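Local coordinates for protein stress response kinase A (Escherichia coli, PDB 1ZYL) that phosphorylates itself and other proteins on serine and threonine using ATP, and probably suppresses the effects of stress linked to reactive oxygen species, at residues Gln9-His23 against Leu95-Pro107. Residues are numbered along the deposited sequence; the frame is centred on the assembly and turned at random.
Sequences QTLHPDTIMDALFEH and LLNHQGFYFAVFP
Leu11 CD1 sits over the centre of one face of the Phe101 ring, 3.4 Å from its centroid, while Gln9 O lies at the ring's edge, near its plane. With CG anti to the backbone N (chi1 -155°), the Leu11 side chain runs across the ring and brings CD2 beside CD2 of Phe101. The His23 ring receives two neighbours: CB of Leu96 packs over one face, offset toward the rim, and Phe103 points its edge at the same face in a T-shaped pair, centroids 5.3 Å apart and planes at 89°. At the edge of His23, ND1 donates to Ala19 O at 2.9 Å (N-H...O 160°), close to the ring plane, which helps set the rotation of the imidazole. Were His23 an alanine, Ala19 O would probably lose its imidazole donor, and a gap would open where the ring meets Leu96 and Phe103. On the hairpin side, the His98 ring lies against the helix, with Thr15 O at its edge and Glu22 CG over a face; Ala19 CB touches both His98 and Phe103 CZ. Beyond it, CD2 of Leu20 meets CE2 of Phe103 at 4.2 Å. Phe103 also stacks on Phe56 of strand 52-57, the next strand of the sheet. Helix 13-22 thus lies across the 96-98/101-107 beta hairpin, closed by a type II' turn, at one border of the five-stranded antiparallel sheet that characterises the N-terminal lobe of the protein-kinase-like fold.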
loop_
_atom_site.group_PDB
_atom_site.type_symbol
_atom_site.label_atom_id
_atom_site.label_comp_id
_atom_site.label_asym_id
_atom_site.label_seq_id
_atom_site.Cartn_x
_atom_site.Cartn_y
_atom_site.Cartn_z
ATOM N N GLN A 9 8.317 -8.042 -18.031
ATOM C CA GLN A 9 8.877 -9.331 -18.403
ATOM C C GLN A 9 7.858 -10.378 -17.982
ATOM O O GLN A 9 7.526 -10.485 -16.798
ATOM C CB GLN A 9 10.222 -9.564 -17.704
ATOM C CG GLN A 9 10.351 -8.926 -16.323
ATOM C CD GLN A 9 11.222 -7.665 -16.320
ATOM O OE1 GLN A 9 12.371 -7.691 -16.771
ATOM N NE2 GLN A 9 10.680 -6.562 -15.802
ATOM N N THR A 10 7.353 -11.137 -18.955
ATOM C CA THR A 10 6.343 -12.164 -18.696
ATOM C C THR A 10 6.851 -13.349 -17.869
ATOM O O THR A 10 8.057 -13.627 -17.818
ATOM C CB THR A 10 5.744 -12.703 -20.025
ATOM O OG1 THR A 10 4.690 -13.635 -19.743
ATOM C CG2 THR A 10 6.825 -13.380 -20.857
ATOM N N LEU A 11 5.922 -14.044 -17.220
ATOM C CA LEU A 11 6.279 -15.191 -16.404
ATOM C C LEU A 11 5.285 -16.324 -16.624
ATOM O O LEU A 11 4.210 -16.352 -16.021
ATOM C CB LEU A 11 6.309 -14.794 -14.926
ATOM C CG LEU A 11 7.196 -15.639 -14.000
ATOM C CD1 LEU A 11 8.639 -15.573 -14.471
ATOM C CD2 LEU A 11 7.088 -15.119 -12.578
ATOM N N HIS A 12 5.654 -17.254 -17.498
ATOM C CA HIS A 12 4.808 -18.394 -17.815
ATOM C C HIS A 12 4.558 -19.207 -16.547
ATOM O O HIS A 12 5.437 -19.310 -15.695
ATOM C CB HIS A 12 5.509 -19.257 -18.854
ATOM C CG HIS A 12 4.596 -20.195 -19.574
ATOM N ND1 HIS A 12 3.580 -19.759 -20.396
ATOM C CD2 HIS A 12 4.548 -21.547 -19.605
ATOM C CE1 HIS A 12 2.947 -20.801 -20.902
ATOM N NE2 HIS A 12 3.514 -21.898 -20.437
ATOM N N PRO A 13 3.357 -19.798 -16.402
ATOM C CA PRO A 13 3.051 -20.597 -15.209
ATOM C C PRO A 13 3.935 -21.830 -15.109
ATOM O O PRO A 13 4.027 -22.456 -14.055
ATOM C CB PRO A 13 1.581 -20.959 -15.401
ATOM C CG PRO A 13 1.462 -21.064 -16.889
ATOM C CD PRO A 13 2.233 -19.838 -17.354
ATOM N N ASP A 14 4.582 -22.176 -16.214
ATOM C CA ASP A 14 5.474 -23.330 -16.253
ATOM C C ASP A 14 6.825 -22.976 -15.632
ATOM O O ASP A 14 7.369 -23.733 -14.827
ATOM C CB ASP A 14 5.666 -23.791 -17.698
ATOM C CG ASP A 14 5.036 -25.136 -17.966
ATOM O OD1 ASP A 14 3.837 -25.318 -17.648
ATOM O OD2 ASP A 14 5.751 -26.009 -18.498
ATOM N N THR A 15 7.359 -21.821 -16.017
ATOM C CA THR A 15 8.626 -21.349 -15.489
ATOM C C THR A 15 8.510 -21.273 -13.966
ATOM O O THR A 15 9.511 -21.352 -13.251
ATOM C CB THR A 15 8.951 -19.951 -16.028
ATOM O OG1 THR A 15 8.753 -19.938 -17.446
ATOM C CG2 THR A 15 10.394 -19.571 -15.707
ATOM N N ILE A 16 7.279 -21.112 -13.483
ATOM C CA ILE A 16 7.017 -21.031 -12.054
ATOM C C ILE A 16 7.114 -22.419 -11.410
ATOM O O ILE A 16 7.730 -22.584 -10.349
ATOM C CB ILE A 16 5.622 -20.404 -11.785
ATOM C CG1 ILE A 16 5.685 -18.905 -12.061
ATOM C CG2 ILE A 16 5.179 -20.641 -10.340
ATOM C CD1 ILE A 16 4.395 -18.177 -11.779
ATOM N N MET A 17 6.511 -23.418 -12.047
ATOM C CA MET A 17 6.573 -24.771 -11.516
ATOM C C MET A 17 8.033 -25.194 -11.361
ATOM O O MET A 17 8.395 -25.854 -10.382
ATOM C CB MET A 17 5.831 -25.737 -12.438
ATOM C CG MET A 17 4.322 -25.637 -12.331
ATOM S SD MET A 17 3.715 -26.143 -10.713
ATOM C CE MET A 17 3.299 -27.849 -11.027
ATOM N N ASP A 18 8.871 -24.809 -12.321
ATOM C CA ASP A 18 10.292 -25.142 -12.259
ATOM C C ASP A 18 10.847 -24.543 -10.970
ATOM O O ASP A 18 11.498 -25.220 -10.171
ATOM C CB ASP A 18 11.041 -24.554 -13.457
ATOM C CG ASP A 18 10.465 -25.004 -14.787
ATOM O OD1 ASP A 18 10.197 -26.214 -14.941
ATOM O OD2 ASP A 18 10.288 -24.148 -15.682
ATOM N N ALA A 19 10.571 -23.259 -10.779
ATOM C CA ALA A 19 11.005 -22.542 -9.596
ATOM C C ALA A 19 10.582 -23.295 -8.340
ATOM O O ALA A 19 11.396 -23.558 -7.461
ATOM C CB ALA A 19 10.401 -21.143 -9.602
ATOM N N LEU A 20 9.303 -23.637 -8.254
ATOM C CA LEU A 20 8.816 -24.354 -7.087
ATOM C C LEU A 20 9.426 -25.741 -6.982
ATOM O O LEU A 20 9.378 -26.371 -5.922
ATOM C CB LEU A 20 7.294 -24.476 -7.112
ATOM C CG LEU A 20 6.536 -23.214 -6.723
ATOM C CD1 LEU A 20 5.061 -23.540 -6.590
ATOM C CD2 LEU A 20 7.079 -22.678 -5.411
ATOM N N PHE A 21 9.990 -26.222 -8.083
ATOM C CA PHE A 21 10.605 -27.534 -8.071
ATOM C C PHE A 21 12.022 -27.373 -7.552
ATOM O O PHE A 21 12.401 -27.998 -6.569
ATOM C CB PHE A 21 10.636 -28.132 -9.473
ATOM C CG PHE A 21 10.985 -29.589 -9.494
ATOM C CD1 PHE A 21 10.028 -30.548 -9.178
ATOM C CD2 PHE A 21 12.278 -30.004 -9.800
ATOM C CE1 PHE A 21 10.351 -31.903 -9.165
ATOM C CE2 PHE A 21 12.612 -31.355 -9.790
ATOM C CZ PHE A 21 11.647 -32.307 -9.472
ATOM N N GLU A 22 12.790 -26.515 -8.219
ATOM C CA GLU A 22 14.175 -26.235 -7.847
ATOM C C GLU A 22 14.333 -26.048 -6.341
ATOM O O GLU A 22 15.435 -26.167 -5.808
ATOM C CB GLU A 22 14.659 -24.971 -8.560
ATOM C CG GLU A 22 14.775 -25.095 -10.063
ATOM C CD GLU A 22 16.076 -25.737 -10.491
ATOM O OE1 GLU A 22 16.260 -25.967 -11.706
ATOM O OE2 GLU A 22 16.917 -26.001 -9.609
ATOM N N HIS A 23 13.231 -25.743 -5.663
ATOM C CA HIS A 23 13.259 -25.535 -4.218
ATOM C C HIS A 23 12.432 -26.589 -3.490
ATOM O O HIS A 23 11.825 -26.313 -2.452
ATOM C CB HIS A 23 12.742 -24.135 -3.866
ATOM C CG HIS A 23 13.592 -23.022 -4.398
ATOM N ND1 HIS A 23 13.578 -22.640 -5.722
ATOM C CD2 HIS A 23 14.490 -22.215 -3.785
ATOM C CE1 HIS A 23 14.430 -21.646 -5.901
ATOM N NE2 HIS A 23 14.997 -21.369 -4.741
ATOM N N LEU A 95 13.409 -15.782 0.943
ATOM C CA LEU A 95 13.444 -15.124 -0.362
ATOM C C LEU A 95 14.029 -15.968 -1.485
ATOM O O LEU A 95 15.179 -15.760 -1.885
ATOM C CB LEU A 95 14.260 -13.837 -0.277
ATOM C CG LEU A 95 13.728 -12.642 -1.056
ATOM C CD1 LEU A 95 14.909 -11.759 -1.457
ATOM C CD2 LEU A 95 12.938 -13.106 -2.264
ATOM N N LEU A 96 13.244 -16.901 -2.008
ATOM C CA LEU A 96 13.728 -17.735 -3.098
ATOM C C LEU A 96 13.880 -16.881 -4.357
ATOM O O LEU A 96 13.354 -15.767 -4.438
ATOM C CB LEU A 96 12.761 -18.894 -3.364
ATOM C CG LEU A 96 12.267 -19.724 -2.172
ATOM C CD1 LEU A 96 13.275 -19.667 -1.021
ATOM C CD2 LEU A 96 10.931 -19.184 -1.716
ATOM N N ASN A 97 14.607 -17.407 -5.337
ATOM C CA ASN A 97 14.833 -16.699 -6.591
ATOM C C ASN A 97 15.102 -17.638 -7.769
ATOM O O ASN A 97 16.168 -18.247 -7.871
ATOM C CB ASN A 97 16.007 -15.731 -6.441
ATOM C CG ASN A 97 16.519 -15.236 -7.774
ATOM O OD1 ASN A 97 15.830 -14.509 -8.484
ATOM N ND2 ASN A 97 17.731 -15.642 -8.129
ATOM N N HIS A 98 14.131 -17.764 -8.662
ATOM C CA HIS A 98 14.322 -18.611 -9.823
ATOM C C HIS A 98 14.435 -17.738 -11.055
ATOM O O HIS A 98 13.652 -16.806 -11.243
ATOM C CB HIS A 98 13.166 -19.588 -9.990
ATOM C CG HIS A 98 13.355 -20.539 -11.128
ATOM N ND1 HIS A 98 14.588 -21.049 -11.468
ATOM C CD2 HIS A 98 12.466 -21.109 -11.975
ATOM C CE1 HIS A 98 14.451 -21.895 -12.472
ATOM N NE2 HIS A 98 13.173 -21.952 -12.797
ATOM N N GLN A 99 15.420 -18.038 -11.893
ATOM C CA GLN A 99 15.633 -17.263 -13.102
ATOM C C GLN A 99 15.906 -15.808 -12.709
ATOM O O GLN A 99 16.736 -15.538 -11.832
ATOM C CB GLN A 99 14.398 -17.367 -14.002
ATOM C CG GLN A 99 14.692 -17.815 -15.429
ATOM C CD GLN A 99 15.593 -19.040 -15.501
ATOM O OE1 GLN A 99 16.802 -18.952 -15.279
ATOM N NE2 GLN A 99 15.004 -20.191 -15.806
ATOM N N GLY A 100 15.208 -14.874 -13.347
ATOM C CA GLY A 100 15.415 -13.472 -13.031
ATOM C C GLY A 100 14.326 -12.898 -12.146
ATOM O O GLY A 100 14.094 -11.691 -12.136
ATOM N N PHE A 101 13.656 -13.766 -11.397
ATOM C CA PHE A 101 12.579 -13.334 -10.521
ATOM C C PHE A 101 12.783 -13.828 -9.098
ATOM O O PHE A 101 13.199 -14.967 -8.888
ATOM C CB PHE A 101 11.235 -13.869 -11.027
ATOM C CG PHE A 101 10.833 -13.349 -12.380
ATOM C CD1 PHE A 101 11.641 -13.564 -13.498
ATOM C CD2 PHE A 101 9.633 -12.659 -12.542
ATOM C CE1 PHE A 101 11.259 -13.098 -14.756
ATOM C CE2 PHE A 101 9.239 -12.189 -13.797
ATOM C CZ PHE A 101 10.055 -12.409 -14.906
ATOM N N TYR A 102 12.496 -12.960 -8.127
ATOM C CA TYR A 102 12.587 -13.310 -6.713
ATOM C C TYR A 102 11.187 -13.772 -6.361
ATOM O O TYR A 102 10.245 -13.472 -7.085
ATOM C CB TYR A 102 12.902 -12.083 -5.870
ATOM C CG TYR A 102 14.319 -11.594 -5.941
ATOM C CD1 TYR A 102 15.339 -12.250 -5.252
ATOM C CD2 TYR A 102 14.633 -10.428 -6.631
ATOM C CE1 TYR A 102 16.638 -11.744 -5.237
ATOM C CE2 TYR A 102 15.925 -9.913 -6.625
ATOM C CZ TYR A 102 16.922 -10.572 -5.921
ATOM O OH TYR A 102 18.179 -10.018 -5.853
ATOM N N PHE A 103 11.037 -14.498 -5.262
ATOM C CA PHE A 103 9.710 -14.936 -4.858
ATOM C C PHE A 103 9.706 -15.534 -3.469
ATOM O O PHE A 103 10.753 -15.906 -2.942
ATOM C CB PHE A 103 9.139 -15.949 -5.849
ATOM C CG PHE A 103 9.912 -17.238 -5.936
ATOM C CD1 PHE A 103 11.203 -17.267 -6.446
ATOM C CD2 PHE A 103 9.321 -18.441 -5.565
ATOM C CE1 PHE A 103 11.890 -18.477 -6.592
ATOM C CE2 PHE A 103 10.004 -19.655 -5.709
ATOM C CZ PHE A 103 11.285 -19.671 -6.222
ATOM N N ALA A 104 8.516 -15.610 -2.881
ATOM C CA ALA A 104 8.334 -16.162 -1.550
ATOM C C ALA A 104 7.028 -16.943 -1.540
ATOM O O ALA A 104 6.200 -16.788 -2.433
ATOM C CB ALA A 104 8.291 -15.045 -0.522
ATOM N N VAL A 105 6.846 -17.785 -0.532
ATOM C CA VAL A 105 5.639 -18.593 -0.425
ATOM C C VAL A 105 4.940 -18.277 0.887
ATOM O O VAL A 105 5.567 -18.287 1.942
ATOM C CB VAL A 105 5.975 -20.105 -0.479
ATOM C CG1 VAL A 105 4.705 -20.913 -0.555
ATOM C CG2 VAL A 105 6.859 -20.403 -1.687
ATOM N N PHE A 106 3.646 -17.987 0.830
ATOM C CA PHE A 106 2.915 -17.667 2.048
ATOM C C PHE A 106 1.751 -18.610 2.294
ATOM O O PHE A 106 1.077 -19.043 1.356
ATOM C CB PHE A 106 2.361 -16.239 2.008
ATOM C CG PHE A 106 3.399 -15.181 1.800
ATOM C CD1 PHE A 106 3.964 -14.980 0.550
ATOM C CD2 PHE A 106 3.801 -14.373 2.857
ATOM C CE1 PHE A 106 4.916 -13.987 0.356
ATOM C CE2 PHE A 106 4.753 -13.378 2.674
ATOM C CZ PHE A 106 5.313 -13.183 1.420
ATOM N N PRO A 107 1.494 -18.933 3.571
ATOM C CA PRO A 107 0.406 -19.822 3.981
ATOM C C PRO A 107 -0.932 -19.205 3.604
ATOM O O PRO A 107 -1.358 -18.236 4.227
ATOM C CB PRO A 107 0.573 -19.896 5.495
ATOM C CG PRO A 107 2.037 -19.655 5.698
ATOM C CD PRO A 107 2.324 -18.551 4.729
#